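Local coordinates for protein phosphoserine aminotransferase SerC (Cytophaga hutchinsonii ATCC 33406, PDB 3FFR) that probably catalyses the pyridoxal-phosphate-dependent transamination between glutamate and 3-phosphohydroxypyruvate that yields phosphoserine in serine biosynthesis, at residues Y174-W179 with G266-T271; S146-D151 with A295-M300; E83-H88 with G106-K111. One frame throughout, in Å; residues are numbered along the deposited sequence. Where two conformers were deposited one is given.

Interaction 1 (Y174-W179 with G266-T271)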
loop_
_atom_site.group_PDB
_atom_site.type_symbol
_atom_site.label_atom_id
_atom_site.label_comp_id
_atom_site.label_asym_id
_atom_site.label_seq_id
_atom_site.Cartn_x
_atom_site.Cartn_y
_atom_site.Cartn_z
ATOM N N TYR A 174 -22.129 2.287 6.530
ATOM C CA TYR A 174 -23.259 2.681 7.398
ATOM C C TYR A 174 -23.924 4.023 6.982
ATOM O O TYR A 174 -25.127 4.071 6.695
ATOM C CB TYR A 174 -22.897 2.656 8.871
ATOM C CG TYR A 174 -24.111 3.010 9.670
ATOM C CD1 TYR A 174 -25.185 2.123 9.763
ATOM C CD2 TYR A 174 -24.220 4.259 10.287
ATOM C CE1 TYR A 174 -26.353 2.486 10.474
ATOM C CE2 TYR A 174 -25.360 4.621 10.987
ATOM C CZ TYR A 174 -26.426 3.746 11.085
ATOM O OH TYR A 174 -27.557 4.151 11.808
ATOM N N PRO A 175 -23.173 5.136 7.002
ATOM C CA PRO A 175 -23.826 6.359 6.520
ATOM C C PRO A 175 -24.281 6.277 5.090
ATOM O O PRO A 175 -23.616 5.681 4.249
ATOM C CB PRO A 175 -22.725 7.406 6.629
ATOM C CG PRO A 175 -21.434 6.610 6.551
ATOM C CD PRO A 175 -21.753 5.371 7.309
ATOM N N LYS A 176 -25.422 6.906 4.844
ATOM C CA LYS A 176 -25.970 6.994 3.507
ATOM C C LYS A 176 -25.888 8.447 3.067
ATOM O O LYS A 176 -26.745 9.284 3.374
ATOM C CB LYS A 176 -27.405 6.479 3.425
ATOM C CG LYS A 176 -27.876 6.417 1.967
ATOM C CD LYS A 176 -29.252 5.808 1.769
ATOM C CE LYS A 176 -29.550 5.677 0.280
ATOM N NZ LYS A 176 -29.512 6.995 -0.399
ATOM N N PHE A 177 -24.829 8.747 2.348
ATOM C CA PHE A 177 -24.578 10.123 1.929
ATOM C C PHE A 177 -25.488 10.624 0.840
ATOM O O PHE A 177 -25.996 9.868 0.013
ATOM C CB PHE A 177 -23.102 10.340 1.514
ATOM C CG PHE A 177 -22.135 10.141 2.656
ATOM C CD1 PHE A 177 -22.002 11.129 3.650
ATOM C CD2 PHE A 177 -21.425 8.973 2.788
ATOM C CE1 PHE A 177 -21.189 10.943 4.730
ATOM C CE2 PHE A 177 -20.576 8.786 3.874
ATOM C CZ PHE A 177 -20.467 9.778 4.851
ATOM N N ASP A 178 -25.713 11.925 0.909
ATOM C CA ASP A 178 -26.330 12.663 -0.181
ATOM C C ASP A 178 -25.128 13.182 -0.965
ATOM O O ASP A 178 -24.430 14.108 -0.533
ATOM C CB ASP A 178 -27.165 13.822 0.324
ATOM C CG ASP A 178 -27.761 14.640 -0.804
ATOM O OD1 ASP A 178 -27.257 14.632 -1.943
ATOM O OD2 ASP A 178 -28.747 15.343 -0.514
ATOM N N TRP A 179 -24.887 12.556 -2.108
ATOM C CA TRP A 179 -23.677 12.819 -2.887
ATOM C C TRP A 179 -23.688 14.186 -3.525
ATOM O O TRP A 179 -22.680 14.631 -4.036
ATOM C CB TRP A 179 -23.475 11.733 -3.948
ATOM C CG TRP A 179 -23.369 10.360 -3.326
ATOM C CD1 TRP A 179 -24.302 9.358 -3.393
ATOM C CD2 TRP A 179 -22.321 9.872 -2.496
ATOM N NE1 TRP A 179 -23.888 8.279 -2.677
ATOM C CE2 TRP A 179 -22.666 8.559 -2.121
ATOM C CE3 TRP A 179 -21.107 10.404 -2.058
ATOM C CZ2 TRP A 179 -21.861 7.785 -1.311
ATOM C CZ3 TRP A 179 -20.290 9.614 -1.278
ATOM C CH2 TRP A 179 -20.679 8.319 -0.905
ATOM N N GLY A 266 -29.971 -3.228 4.186
ATOM C CA GLY A 266 -30.086 -4.422 5.012
ATOM C C GLY A 266 -28.960 -4.449 6.029
ATOM O O GLY A 266 -29.178 -4.797 7.187
ATOM N N ILE A 267 -27.743 -4.127 5.570
ATOM C CA ILE A 267 -26.567 -4.116 6.448
ATOM C C ILE A 267 -26.764 -3.037 7.528
ATOM O O ILE A 267 -26.428 -3.220 8.694
ATOM C CB ILE A 267 -25.265 -3.948 5.653
ATOM C CG1 ILE A 267 -25.062 -5.189 4.788
ATOM C CG2 ILE A 267 -24.045 -3.804 6.560
ATOM C CD1 ILE A 267 -23.940 -5.140 3.793
ATOM N N ARG A 268 -27.297 -1.901 7.111
ATOM C CA ARG A 268 -27.573 -0.799 8.045
ATOM C C ARG A 268 -28.502 -1.224 9.181
ATOM O O ARG A 268 -28.290 -0.889 10.337
ATOM C CB ARG A 268 -28.160 0.414 7.324
ATOM C CG ARG A 268 -27.136 1.169 6.521
ATOM C CD ARG A 268 -27.693 2.293 5.626
ATOM N NE ARG A 268 -26.620 2.828 4.794
ATOM C CZ ARG A 268 -26.578 2.822 3.475
ATOM N NH1 ARG A 268 -27.598 2.406 2.753
ATOM N NH2 ARG A 268 -25.497 3.284 2.885
ATOM N N LYS A 269 -29.532 -1.972 8.824
ATOM C CA LYS A 269 -30.484 -2.470 9.818
ATOM C C LYS A 269 -29.815 -3.437 10.786
ATOM O O LYS A 269 -30.122 -3.451 11.997
ATOM C CB LYS A 269 -31.691 -3.126 9.125
ATOM C CG LYS A 269 -32.577 -2.113 8.395
ATOM C CD LYS A 269 -33.801 -2.784 7.727
ATOM N N GLN A 270 -28.914 -4.233 10.235
ATOM C CA GLN A 270 -28.172 -5.249 11.009
ATOM C C GLN A 270 -27.237 -4.528 11.988
ATOM O O GLN A 270 -27.081 -4.908 13.148
ATOM C CB GLN A 270 -27.455 -6.227 10.095
ATOM C CG GLN A 270 -28.409 -7.190 9.437
ATOM C CD GLN A 270 -27.812 -8.058 8.360
ATOM O OE1 GLN A 270 -26.700 -7.828 7.887
ATOM N NE2 GLN A 270 -28.584 -9.046 7.918
ATOM N N THR A 271 -26.599 -3.488 11.476
ATOM C CA THR A 271 -25.710 -2.648 12.287
ATOM C C THR A 271 -26.501 -2.048 13.479
ATOM O O THR A 271 -26.092 -2.095 14.637
ATOM C CB THR A 271 -25.072 -1.529 11.404
ATOM O OG1 THR A 271 -24.210 -2.135 10.404
ATOM C CG2 THR A 271 -24.321 -0.490 12.263
#

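Interaction 2 (S146-D151 with A295-M300)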
loop_
_atom_site.group_PDB
_atom_site.type_symbol
_atom_site.label_atom_id
_atom_site.label_comp_id
_atom_site.label_asym_id
_atom_site.label_seq_id
_atom_site.Cartn_x
_atom_site.Cartn_y
_atom_site.Cartn_z
ATOM N N SER A 146 -19.783 10.534 16.128
ATOM C CA SER A 146 -20.127 10.690 14.710
ATOM C C SER A 146 -20.659 12.066 14.411
ATOM O O SER A 146 -21.121 12.785 15.287
ATOM C CB SER A 146 -21.179 9.672 14.265
ATOM O OG SER A 146 -20.766 8.317 14.422
HETATM N N MSE A 147 -20.546 12.419 13.141
HETATM C CA MSE A 147 -21.213 13.598 12.556
HETATM C C MSE A 147 -22.252 13.033 11.580
HETATM O O MSE A 147 -21.916 12.680 10.443
HETATM C CB MSE A 147 -20.282 14.522 11.806
HETATM C CG MSE A 147 -21.032 15.736 11.327
HETATM SE SE MSE A 147 -19.964 17.004 10.324
HETATM C CE MSE A 147 -19.293 18.107 11.812
ATOM N N PRO A 148 -23.510 12.906 12.022
ATOM C CA PRO A 148 -24.540 12.324 11.158
ATOM C C PRO A 148 -24.698 13.055 9.827
ATOM O O PRO A 148 -24.374 14.221 9.721
ATOM C CB PRO A 148 -25.790 12.453 11.983
ATOM C CG PRO A 148 -25.319 12.368 13.373
ATOM C CD PRO A 148 -24.044 13.173 13.377
ATOM N N VAL A 149 -25.204 12.330 8.836
ATOM C CA VAL A 149 -25.342 12.871 7.479
ATOM C C VAL A 149 -26.128 14.176 7.458
ATOM O O VAL A 149 -25.779 15.103 6.732
ATOM C CB VAL A 149 -25.905 11.802 6.505
ATOM C CG1 VAL A 149 -26.285 12.412 5.145
ATOM C CG2 VAL A 149 -24.842 10.674 6.303
ATOM N N GLU A 150 -27.154 14.278 8.304
ATOM C CA GLU A 150 -27.973 15.487 8.317
ATOM C C GLU A 150 -27.128 16.686 8.732
ATOM O O GLU A 150 -27.337 17.801 8.260
ATOM C CB GLU A 150 -29.227 15.354 9.212
ATOM C CG GLU A 150 -28.957 15.115 10.685
ATOM C CD GLU A 150 -30.244 14.992 11.493
ATOM O OE1 GLU A 150 -31.328 15.274 10.923
ATOM O OE2 GLU A 150 -30.163 14.625 12.687
ATOM N N ASP A 151 -26.152 16.439 9.593
ATOM C CA ASP A 151 -25.249 17.522 10.049
ATOM C C ASP A 151 -24.208 17.816 8.954
ATOM O O ASP A 151 -23.868 18.966 8.654
ATOM C CB ASP A 151 -24.582 17.183 11.381
ATOM C CG ASP A 151 -25.556 17.217 12.586
ATOM O OD1 ASP A 151 -26.685 17.756 12.494
ATOM O OD2 ASP A 151 -25.141 16.706 13.632
ATOM N N ALA A 295 -26.602 11.570 22.727
ATOM C CA ALA A 295 -26.993 10.301 22.099
ATOM C C ALA A 295 -27.043 10.362 20.598
ATOM O O ALA A 295 -26.747 9.374 19.924
ATOM C CB ALA A 295 -28.360 9.775 22.684
ATOM N N LYS A 296 -27.370 11.537 20.056
ATOM C CA LYS A 296 -27.487 11.671 18.601
ATOM C C LYS A 296 -26.141 11.526 17.946
ATOM O O LYS A 296 -26.051 11.138 16.788
ATOM C CB LYS A 296 -28.100 13.014 18.153
ATOM C CG LYS A 296 -27.845 13.333 16.649
ATOM C CD LYS A 296 -28.268 14.760 16.243
ATOM C CE LYS A 296 -27.756 15.219 14.857
ATOM N NZ LYS A 296 -28.292 16.616 14.519
ATOM N N LEU A 297 -25.093 11.803 18.700
ATOM C CA LEU A 297 -23.745 11.795 18.125
ATOM C C LEU A 297 -22.902 10.574 18.455
ATOM O O LEU A 297 -21.707 10.524 18.166
ATOM C CB LEU A 297 -23.012 13.094 18.528
ATOM C CG LEU A 297 -23.717 14.404 18.158
ATOM C CD1 LEU A 297 -22.876 15.610 18.613
ATOM C CD2 LEU A 297 -24.070 14.454 16.663
ATOM N N ARG A 298 -23.536 9.585 19.056
ATOM C CA ARG A 298 -22.836 8.363 19.389
ATOM C C ARG A 298 -22.713 7.486 18.152
ATOM O O ARG A 298 -23.690 7.291 17.406
ATOM C CB ARG A 298 -23.582 7.602 20.475
ATOM C CG ARG A 298 -23.595 8.306 21.806
ATOM C CD ARG A 298 -24.447 7.542 22.793
ATOM N NE ARG A 298 -24.659 8.367 23.984
ATOM C CZ ARG A 298 -25.640 8.179 24.851
ATOM N NH1 ARG A 298 -26.501 7.211 24.644
ATOM N NH2 ARG A 298 -25.783 8.999 25.879
ATOM N N SER A 299 -21.510 6.973 17.937
ATOM C CA SER A 299 -21.255 6.116 16.777
ATOM C C SER A 299 -22.005 4.811 16.808
ATOM O O SER A 299 -22.095 4.170 17.859
ATOM C CB SER A 299 -19.756 5.786 16.675
ATOM O OG SER A 299 -19.497 4.904 15.581
HETATM N N MSE A 300 -22.569 4.434 15.673
HETATM C CA MSE A 300 -23.231 3.124 15.534
HETATM C C MSE A 300 -22.237 1.977 15.220
HETATM O O MSE A 300 -22.556 0.790 15.392
HETATM C CB MSE A 300 -24.292 3.184 14.419
HETATM C CG MSE A 300 -25.419 4.120 14.632
HETATM SE SE MSE A 300 -26.687 3.223 15.890
HETATM C CE MSE A 300 -28.137 4.521 15.734
HETATM O O HOH W 1 -22.615 6.318 13.485
#

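Interaction 3 (E83-H88 with G106-K111)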
loop_
_atom_site.group_PDB
_atom_site.type_symbol
_atom_site.label_atom_id
_atom_site.label_comp_id
_atom_site.label_asym_id
_atom_site.label_seq_id
_atom_site.Cartn_x
_atom_site.Cartn_y
_atom_site.Cartn_z
ATOM N N GLU A 83 -4.325 24.858 -2.414
ATOM C CA GLU A 83 -3.221 25.748 -2.751
ATOM C C GLU A 83 -2.690 26.414 -1.486
ATOM O O GLU A 83 -1.473 26.434 -1.234
ATOM C CB GLU A 83 -3.649 26.835 -3.752
ATOM C CG GLU A 83 -2.454 27.670 -4.220
ATOM C CD GLU A 83 -2.810 28.655 -5.334
ATOM O OE1 GLU A 83 -3.987 28.745 -5.691
ATOM O OE2 GLU A 83 -1.907 29.327 -5.849
ATOM N N LYS A 84 -3.600 26.945 -0.691
ATOM C CA LYS A 84 -3.237 27.729 0.490
ATOM C C LYS A 84 -3.900 27.332 1.806
ATOM O O LYS A 84 -3.229 27.142 2.821
ATOM C CB LYS A 84 -3.561 29.203 0.207
ATOM C CG LYS A 84 -2.836 29.762 -1.014
ATOM C CD LYS A 84 -3.119 31.218 -1.275
ATOM C CE LYS A 84 -2.327 31.694 -2.479
ATOM N NZ LYS A 84 -0.867 31.361 -2.315
ATOM N N LYS A 85 -5.229 27.219 1.778
ATOM C CA LYS A 85 -6.002 27.004 3.007
ATOM C C LYS A 85 -7.071 25.946 2.984
ATOM O O LYS A 85 -7.822 25.796 2.030
ATOM C CB LYS A 85 -6.711 28.316 3.393
ATOM C CG LYS A 85 -5.825 29.575 3.519
ATOM C CD LYS A 85 -6.554 30.714 4.209
ATOM C CE LYS A 85 -5.664 31.929 4.325
ATOM N NZ LYS A 85 -6.315 33.021 5.115
ATOM N N SER A 86 -7.102 25.205 4.080
ATOM C CA SER A 86 -8.142 24.229 4.310
ATOM C C SER A 86 -8.871 24.549 5.613
ATOM O O SER A 86 -8.443 25.378 6.405
ATOM C CB SER A 86 -7.538 22.838 4.401
ATOM O OG SER A 86 -6.612 22.783 5.469
ATOM N N PHE A 87 -9.980 23.859 5.811
ATOM C CA PHE A 87 -10.808 23.991 7.044
ATOM C C PHE A 87 -11.091 22.589 7.542
ATOM O O PHE A 87 -11.502 21.717 6.756
ATOM C CB PHE A 87 -12.108 24.736 6.712
ATOM C CG PHE A 87 -13.112 24.782 7.837
ATOM C CD1 PHE A 87 -13.984 23.733 8.053
ATOM C CD2 PHE A 87 -13.192 25.886 8.646
ATOM C CE1 PHE A 87 -14.880 23.779 9.080
ATOM C CE2 PHE A 87 -14.122 25.944 9.682
ATOM C CZ PHE A 87 -14.945 24.895 9.903
ATOM N N HIS A 88 -10.873 22.370 8.843
ATOM C CA HIS A 88 -11.073 21.065 9.446
ATOM C C HIS A 88 -11.899 21.104 10.723
ATOM O O HIS A 88 -11.659 21.926 11.571
ATOM C CB HIS A 88 -9.698 20.463 9.851
ATOM C CG HIS A 88 -8.729 20.309 8.715
ATOM N ND1 HIS A 88 -8.344 19.072 8.227
ATOM C CD2 HIS A 88 -8.075 21.233 7.977
ATOM C CE1 HIS A 88 -7.513 19.259 7.206
ATOM N NE2 HIS A 88 -7.326 20.558 7.040
ATOM N N GLY A 106 2.801 22.641 4.429
ATOM C CA GLY A 106 3.002 24.052 4.181
ATOM C C GLY A 106 1.756 24.870 3.933
ATOM O O GLY A 106 1.832 26.006 3.494
ATOM N N ARG A 107 0.607 24.282 4.207
ATOM C CA ARG A 107 -0.662 24.984 4.063
ATOM C C ARG A 107 -1.083 25.572 5.395
ATOM O O ARG A 107 -0.615 25.190 6.451
ATOM C CB ARG A 107 -1.784 24.052 3.584
ATOM C CG ARG A 107 -1.835 23.772 2.110
ATOM C CD ARG A 107 -0.622 23.170 1.531
ATOM N NE ARG A 107 -0.915 22.699 0.172
ATOM C CZ ARG A 107 -0.078 21.977 -0.551
ATOM N NH1 ARG A 107 1.114 21.694 -0.066
ATOM N NH2 ARG A 107 -0.412 21.547 -1.753
ATOM N N GLU A 108 -2.034 26.476 5.310
ATOM C CA GLU A 108 -2.636 27.093 6.494
ATOM C C GLU A 108 -4.034 26.514 6.678
ATOM O O GLU A 108 -4.896 26.633 5.815
ATOM C CB GLU A 108 -2.737 28.597 6.336
ATOM C CG GLU A 108 -1.418 29.297 6.217
ATOM C CD GLU A 108 -1.569 30.812 6.013
ATOM O OE1 GLU A 108 -2.649 31.361 6.295
ATOM O OE2 GLU A 108 -0.590 31.437 5.558
ATOM N N ALA A 109 -4.272 25.934 7.836
ATOM C CA ALA A 109 -5.567 25.303 8.113
ATOM C C ALA A 109 -6.371 25.981 9.216
ATOM O O ALA A 109 -5.854 26.294 10.285
ATOM C CB ALA A 109 -5.339 23.810 8.496
ATOM N N TYR A 110 -7.644 26.205 8.925
ATOM C CA TYR A 110 -8.604 26.627 9.941
ATOM C C TYR A 110 -9.035 25.397 10.694
ATOM O O TYR A 110 -9.180 24.318 10.122
ATOM C CB TYR A 110 -9.840 27.265 9.326
ATOM C CG TYR A 110 -9.603 28.549 8.544
ATOM C CD1 TYR A 110 -9.338 29.741 9.217
ATOM C CD2 TYR A 110 -9.737 28.598 7.166
ATOM C CE1 TYR A 110 -9.142 30.924 8.532
ATOM C CE2 TYR A 110 -9.550 29.777 6.475
ATOM C CZ TYR A 110 -9.266 30.934 7.160
ATOM O OH TYR A 110 -9.088 32.112 6.459
ATOM N N LYS A 111 -9.267 25.577 11.985
ATOM C CA LYS A 111 -9.721 24.507 12.835
ATOM C C LYS A 111 -10.951 24.894 13.638
ATOM O O LYS A 111 -10.948 25.920 14.334
ATOM C CB LYS A 111 -8.597 24.104 13.806
ATOM C CG LYS A 111 -9.012 23.061 14.778
ATOM C CD LYS A 111 -7.861 22.467 15.582
ATOM C CE LYS A 111 -7.020 23.525 16.279
ATOM N NZ LYS A 111 -6.213 22.906 17.378
HETATM O O HOH W 2 -5.689 31.822 7.534
#

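Interaction 1 (Y174-W179 with G266-T271)
Tyr174 meets helix 264-284 twice, once through its carbonyl and once through its ring. The carbonyl O of Tyr174 accepts a hydrogen bond of 2.7 Å from NE of Arg268. That donor stands above the carbonyl plane of Tyr174, 39° out of it, whereas the oxygen lies close to the plane of the guanidinium group. The ring, its CG anti to the backbone N (chi1 -178°), reaches back to the helix: CD1 rests 3.7 Å from CG2 of Thr271, and Arg268 O sits at the ring edge. Its hydroxyl goes further along the same helix, to the carboxylate of Glu272. Pro175 directs its CB away from the helix and offers its carbonyl O, which NH2 of Arg268 meets in a weak hydrogen bond of 3.3 Å. Two consecutive loop carbonyls thus share one arginine, the first bond short and the second weak, an example of one side chain serving two backbone acceptors. Here the loop joins strands 163-167 and 184-188 of the seven-stranded sheet characteristic of PLP-dependent aminotransferases. NH1 of Arg268 forms a salt bridge with Asp265, three residues earlier. At Lys176 the contact is one of van der Waals packing: its aliphatic CB lies 3.7 Å above the guanidinium of Arg268, centred over CZ, and the lysine chain crosses the arginine at about a right angle.

Interaction 2 (S146-D151 with A295-M300)
Lys296 and the acidic pair Glu150 and Asp151 approach from opposite directions and meet at one ammonium group. The lysine chain is extended, its CG anti to the backbone N (chi1 163°), which carries NZ into a salt bridge with OD1 of Asp151 at 2.8 Å. It arrives on the syn side of that oxygen, 23° out of the carboxylate plane. OE2 of Glu150 adds a longer salt bridge to Lys296 NZ at 3.3 Å, its hydrogen bond weak, and this oxygen weakly binds a polyethylene glycol, probably from the crystallisation liquor. Beside the charged group Pro148 crosses Leu297 at about a right angle, CD against CD2 of Leu297 at 3.5 Å, while its CG lies near CE of Lys296. Ser146 N donates a nearly straight 2.8 Å bond to Leu297 O. OG of Ser146 comes 3.3 Å from CA of Ser299 and accepts a hydrogen bond from a water that accepts from Met300 N; Asn139 binds the hydroxyls of both serines. A salt-bridge network accompanies apolar and backbone contacts, joining the start of helix 149-152, Pro148 at its N-cap, to 3-10 segment 295-297 and the loop after it, ahead of strand 302-307 of the five-stranded sheet.

Interaction 3 (E83-H88 with G106-K111)
Strands 85-90 and 108-113 are the two parallel strands of a beta-alpha-beta crossover connected through helix 93-104, and the second forms an edge of the seven-stranded sheet within the chain. Lys85, Ser86, Phe87 and His88 bridge in parallel register to Glu108, Ala109, Tyr110 and Lys111. Glu108 N donates to Lys84 O at 2.8 Å, nearly along the C=O axis; Ser86 then bonds to both sides of Ala109, its N to Glu108 O and its O to Tyr110 N, and His88 N continues to Tyr110 O. Over 85-88 and 108-111 the strand directions differ by 24°. On the face of Ser86, Ala109 and His88, OG of Ser86 touches CB of Ala109 at 3.4 Å. With chi1 at 60°, this OG lies between its own backbone N and carbonyl carbon, and it is 2.8 Å from NE2 of His88, in the plane of the imidazole; either may donate. Helix 93-104 packs here through Ala102 and Tyr99, and Phe98 meets the imidazole edge-to-face. On the other face CD2 of Phe87 abuts CB of Tyr110 at 3.7 Å, the two side chains crossing at about a right angle. Lys85 extends obliquely across the tyrosine, and its NZ donates to Tyr110 OH at 3.2 Å. A water accepts from Lys85 NZ and gives a weak bond to Glu108 OE1, which stays 4.2 Å from NZ, beyond a salt bridge. Asp130 takes both the ammonium, in a salt bridge, and the tyrosine hydroxyl, so the lysine charge is probably balanced chiefly by Asp130, with Glu108 adding a weaker, water-relayed attraction.

In the fold
Interactions 1 and 2 adjoin, their centres 12 Å apart. CG of Met300 packs 3.5 Å from OH of Tyr174, and Val149 receives both Pro175 and the backbone of Lys176. Asn341 reaches the carbonyls of Thr271 and Met300, tying the two contacts by one side chain. Both join parts of the chain that follow strands of the seven-stranded sheet to later ones. Interaction 3, local in sequence, stands about 8 Å from interaction 2 at the nearest atoms and about 15 Å from interaction 1. A bound serine lies about 14 Å from the Ser299 side chain; the serine pocket includes Gly11, Phe94, Tyr329 and Lys191, which carries pyridoxal phosphate as a Schiff base.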